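Local structure of CRISPR system Cmr subunit Cmr6 (Pyrococcus furiosus, 4W8V) at residues R108-K120 against K217-L229. The protein belongs to the RAMP superfamily and, with Cmr1, caps the crRNA-guided type III-B Cmr complex, a ribonucleoprotein of CRISPR antiviral defence. Residues are numbered along the deposited sequence; the frame is centred on the assembly and turned at random.
Sequences RLCKEFLRIFGEK and KAFSLVKLALRDL
Ile116 against Ser220, Glu112 against Leu224 and Arg108 against Asp228 mark an antiparallel packing of two helices in this C-terminal portion of Cmr6, which carries its RAMP-superfamily region. Helix 108-116 runs at 161° to the 217-228 part of helix 212-228, their axes 10.2 Å apart. Helix 212-228 also touches strand 13-21 through Phe219 and Leu226, and helix 108-116 packs beside it.

Aliphatic and aromatic groups fill the middle, with Ser220 and the CB of Glu112 among them. Ile116 CG2 rests against the backbone of Lys217, 3.8 Å from its O, while Ile116 CD1 comes within 3.5 Å of Ser220 CB, a short side chain that allows the close approach. Leu224, with CG anti to the backbone N (chi1 -173°), puts CD2 3.7 Å from Glu112 CB. Leu221 divides its methyls between two rings: CD2 approaches Phe113 CD2 at 3.9 Å, and CD1 reaches the edge of the Phe117 ring at CZ. Leu109 turns CD2 to Leu224 CD1 and the side chain of Asp228, joining this core to the charged end. Helix 52-68 backs the core, Val66 touching Phe113 and Leu62 touching Leu224.

Charged groups gather at both ends. Asp228 OD2 takes NH1 and NH2 of Arg108, each at 3.0 Å, the NH2 bond being weak; the carboxylate and guanidinium planes stand 71° apart. Asp228 OD1 receives a nearly straight bond from Arg227 NE, which helps fix the guanidinium whose NH2 bonds weakly to Glu112 OE2. Glu112 OE1 is in turn held by Arg115 NE. At the other end, the extended Lys217 runs past the Phe117 ring, and its NZ lies 3.0 Å from Lys120 NZ without a hydrogen bond.

Glu128 of helix 122-133 bridges both ammonium groups and probably offsets their repulsion, while acids and bases alternate from Arg108 through Asp228, Arg227 and Glu112 to Arg115, bounding the apolar seam.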
# COMPACT_ATOMS: atom_id res chain seq x y z
N ARG A 108 -3.27 -16.29 6.74
CA ARG A 108 -4.41 -15.44 7.06
C ARG A 108 -4.63 -14.43 5.94
O ARG A 108 -5.75 -14.24 5.48
CB ARG A 108 -4.18 -14.72 8.39
CG ARG A 108 -5.41 -14.05 8.97
CD ARG A 108 -5.00 -13.32 10.22
NE ARG A 108 -3.86 -12.46 9.94
CZ ARG A 108 -3.97 -11.18 9.58
NH1 ARG A 108 -5.17 -10.62 9.48
NH2 ARG A 108 -2.87 -10.47 9.33
N LEU A 109 -3.54 -13.81 5.48
CA LEU A 109 -3.64 -12.81 4.42
C LEU A 109 -4.21 -13.45 3.16
O LEU A 109 -5.01 -12.84 2.46
CB LEU A 109 -2.28 -12.18 4.13
CG LEU A 109 -1.72 -11.28 5.23
CD1 LEU A 109 -0.36 -10.72 4.81
CD2 LEU A 109 -2.68 -10.14 5.55
N CYS A 110 -3.81 -14.69 2.89
CA CYS A 110 -4.36 -15.43 1.77
C CYS A 110 -5.86 -15.68 1.94
O CYS A 110 -6.62 -15.51 0.99
CB CYS A 110 -3.63 -16.76 1.61
SG CYS A 110 -4.20 -17.72 0.21
N LYS A 111 -6.28 -16.08 3.14
CA LYS A 111 -7.70 -16.29 3.43
C LYS A 111 -8.49 -15.00 3.18
O LYS A 111 -9.50 -15.02 2.49
CB LYS A 111 -7.92 -16.73 4.89
CG LYS A 111 -7.20 -17.99 5.33
CD LYS A 111 -7.96 -19.25 4.95
CE LYS A 111 -7.27 -20.51 5.50
NZ LYS A 111 -7.29 -20.57 6.99
N GLU A 112 -8.00 -13.90 3.73
CA GLU A 112 -8.65 -12.60 3.60
C GLU A 112 -8.76 -12.19 2.14
O GLU A 112 -9.76 -11.65 1.71
CB GLU A 112 -7.88 -11.53 4.38
CG GLU A 112 -7.95 -11.67 5.89
CD GLU A 112 -9.18 -11.00 6.47
OE1 GLU A 112 -10.29 -11.21 5.93
OE2 GLU A 112 -9.04 -10.26 7.46
N PHE A 113 -7.69 -12.46 1.40
CA PHE A 113 -7.64 -12.15 -0.02
C PHE A 113 -8.75 -12.86 -0.79
O PHE A 113 -9.43 -12.26 -1.61
CB PHE A 113 -6.28 -12.56 -0.58
CG PHE A 113 -6.14 -12.37 -2.05
CD1 PHE A 113 -6.28 -13.44 -2.92
CD2 PHE A 113 -5.85 -11.12 -2.57
CE1 PHE A 113 -6.13 -13.27 -4.27
CE2 PHE A 113 -5.70 -10.94 -3.93
CZ PHE A 113 -5.84 -12.01 -4.78
N LEU A 114 -8.92 -14.14 -0.50
CA LEU A 114 -9.89 -14.97 -1.19
C LEU A 114 -11.32 -14.60 -0.81
O LEU A 114 -12.25 -14.83 -1.59
CB LEU A 114 -9.62 -16.45 -0.89
CG LEU A 114 -8.34 -16.93 -1.55
CD1 LEU A 114 -7.88 -18.26 -0.97
CD2 LEU A 114 -8.57 -17.02 -3.05
N ARG A 115 -11.50 -14.04 0.38
CA ARG A 115 -12.83 -13.58 0.79
C ARG A 115 -13.28 -12.40 -0.07
O ARG A 115 -14.46 -12.30 -0.41
CB ARG A 115 -12.84 -13.20 2.27
CG ARG A 115 -12.67 -14.38 3.21
CD ARG A 115 -12.87 -13.98 4.67
NE ARG A 115 -11.64 -14.06 5.46
CZ ARG A 115 -11.27 -15.12 6.18
NH1 ARG A 115 -12.03 -16.21 6.21
NH2 ARG A 115 -10.14 -15.09 6.87
N ILE A 116 -12.34 -11.52 -0.44
CA ILE A 116 -12.66 -10.38 -1.28
C ILE A 116 -13.14 -10.83 -2.66
O ILE A 116 -14.12 -10.31 -3.20
CB ILE A 116 -11.46 -9.42 -1.51
CG1 ILE A 116 -10.73 -9.06 -0.20
CG2 ILE A 116 -11.90 -8.17 -2.25
CD1 ILE A 116 -11.60 -8.52 0.86
N PHE A 117 -12.44 -11.81 -3.22
CA PHE A 117 -12.69 -12.19 -4.61
C PHE A 117 -13.66 -13.35 -4.78
O PHE A 117 -13.65 -14.02 -5.81
CB PHE A 117 -11.36 -12.51 -5.29
CG PHE A 117 -10.53 -11.29 -5.52
CD1 PHE A 117 -10.83 -10.44 -6.58
CD2 PHE A 117 -9.49 -10.97 -4.68
CE1 PHE A 117 -10.08 -9.30 -6.79
CE2 PHE A 117 -8.75 -9.83 -4.88
CZ PHE A 117 -9.04 -8.99 -5.94
N GLY A 118 -14.50 -13.57 -3.76
CA GLY A 118 -15.56 -14.57 -3.79
C GLY A 118 -15.29 -15.86 -4.55
O GLY A 118 -14.21 -16.45 -4.44
N GLU A 119 -16.28 -16.28 -5.33
CA GLU A 119 -16.23 -17.56 -6.02
C GLU A 119 -15.60 -17.44 -7.40
O GLU A 119 -15.99 -18.15 -8.33
N LYS A 120 -14.62 -16.55 -7.54
CA LYS A 120 -13.93 -16.41 -8.82
C LYS A 120 -12.69 -17.30 -8.85
O LYS A 120 -12.02 -17.49 -7.84
CB LYS A 120 -13.55 -14.94 -9.06
CG LYS A 120 -14.74 -14.01 -8.98
CD LYS A 120 -14.54 -12.72 -9.76
CE LYS A 120 -15.88 -12.02 -9.96
NZ LYS A 120 -15.76 -10.66 -10.55
N LYS A 217 -13.65 -3.94 -4.53
CA LYS A 217 -12.67 -4.96 -4.21
C LYS A 217 -11.33 -4.30 -3.90
O LYS A 217 -10.66 -4.66 -2.93
CB LYS A 217 -12.53 -5.95 -5.36
CG LYS A 217 -13.79 -6.73 -5.64
CD LYS A 217 -13.52 -7.87 -6.61
CE LYS A 217 -14.81 -8.57 -6.99
NZ LYS A 217 -14.57 -9.68 -7.96
N ALA A 218 -10.96 -3.33 -4.73
CA ALA A 218 -9.74 -2.56 -4.56
C ALA A 218 -9.68 -1.93 -3.18
O ALA A 218 -8.66 -1.97 -2.50
CB ALA A 218 -9.62 -1.49 -5.65
N PHE A 219 -10.80 -1.35 -2.78
CA PHE A 219 -10.91 -0.69 -1.49
C PHE A 219 -10.68 -1.68 -0.36
O PHE A 219 -10.10 -1.35 0.67
CB PHE A 219 -12.29 -0.03 -1.36
CG PHE A 219 -12.44 0.79 -0.12
CD1 PHE A 219 -11.82 2.03 -0.01
CD2 PHE A 219 -13.18 0.32 0.95
CE1 PHE A 219 -11.94 2.78 1.15
CE2 PHE A 219 -13.32 1.07 2.11
CZ PHE A 219 -12.70 2.30 2.20
N SER A 220 -11.15 -2.91 -0.56
CA SER A 220 -11.05 -3.94 0.46
C SER A 220 -9.60 -4.39 0.61
O SER A 220 -9.14 -4.67 1.71
CB SER A 220 -11.96 -5.12 0.10
OG SER A 220 -13.30 -4.81 0.40
N LEU A 221 -8.89 -4.44 -0.50
CA LEU A 221 -7.48 -4.74 -0.46
C LEU A 221 -6.73 -3.62 0.25
O LEU A 221 -5.83 -3.88 1.04
CB LEU A 221 -6.95 -4.97 -1.88
CG LEU A 221 -7.38 -6.29 -2.52
CD1 LEU A 221 -6.86 -6.39 -3.93
CD2 LEU A 221 -6.90 -7.48 -1.67
N VAL A 222 -7.12 -2.38 0.01
CA VAL A 222 -6.43 -1.23 0.61
C VAL A 222 -6.60 -1.24 2.12
O VAL A 222 -5.64 -1.00 2.88
CB VAL A 222 -6.96 0.08 -0.00
CG1 VAL A 222 -6.63 1.28 0.88
CG2 VAL A 222 -6.41 0.25 -1.41
N LYS A 223 -7.83 -1.51 2.56
CA LYS A 223 -8.15 -1.73 3.96
C LYS A 223 -7.22 -2.76 4.56
O LYS A 223 -6.60 -2.54 5.60
CB LYS A 223 -9.60 -2.23 4.12
CG LYS A 223 -10.61 -1.19 4.58
CD LYS A 223 -12.02 -1.79 4.69
CE LYS A 223 -12.20 -2.60 5.98
NZ LYS A 223 -12.22 -1.72 7.18
N LEU A 224 -7.20 -3.92 3.92
CA LEU A 224 -6.40 -5.05 4.36
C LEU A 224 -4.94 -4.63 4.49
O LEU A 224 -4.28 -4.90 5.49
CB LEU A 224 -6.56 -6.20 3.37
CG LEU A 224 -5.97 -7.57 3.65
CD1 LEU A 224 -6.29 -8.03 5.07
CD2 LEU A 224 -6.53 -8.54 2.62
N ALA A 225 -4.44 -3.92 3.49
CA ALA A 225 -3.03 -3.55 3.45
C ALA A 225 -2.66 -2.49 4.51
O ALA A 225 -1.57 -2.52 5.07
CB ALA A 225 -2.67 -3.07 2.03
N LEU A 226 -3.58 -1.57 4.81
CA LEU A 226 -3.29 -0.51 5.79
C LEU A 226 -3.32 -1.04 7.22
O LEU A 226 -2.63 -0.51 8.09
CB LEU A 226 -4.29 0.64 5.66
CG LEU A 226 -4.35 1.41 4.32
CD1 LEU A 226 -5.41 2.54 4.38
CD2 LEU A 226 -3.00 1.96 3.91
N ARG A 227 -4.13 -2.05 7.47
CA ARG A 227 -4.22 -2.63 8.80
C ARG A 227 -3.04 -3.56 9.07
O ARG A 227 -2.41 -3.46 10.11
CB ARG A 227 -5.53 -3.41 8.93
CG ARG A 227 -5.87 -3.90 10.32
CD ARG A 227 -7.13 -4.76 10.26
NE ARG A 227 -6.91 -5.98 9.50
CZ ARG A 227 -7.84 -6.59 8.77
NH1 ARG A 227 -9.06 -6.09 8.67
NH2 ARG A 227 -7.54 -7.71 8.12
N ASP A 228 -2.72 -4.42 8.11
CA ASP A 228 -1.75 -5.49 8.37
C ASP A 228 -0.32 -5.25 7.86
O ASP A 228 0.61 -5.84 8.38
CB ASP A 228 -2.30 -6.81 7.81
CG ASP A 228 -3.57 -7.28 8.54
OD1 ASP A 228 -3.88 -6.74 9.62
OD2 ASP A 228 -4.25 -8.20 8.04
N LEU A 229 -0.13 -4.38 6.88
CA LEU A 229 1.22 -4.11 6.36
C LEU A 229 1.72 -2.71 6.74
O LEU A 229 2.85 -2.55 7.18
CB LEU A 229 1.25 -4.28 4.85
CG LEU A 229 0.87 -5.70 4.40
CD1 LEU A 229 0.94 -5.86 2.89
CD2 LEU A 229 1.76 -6.71 5.07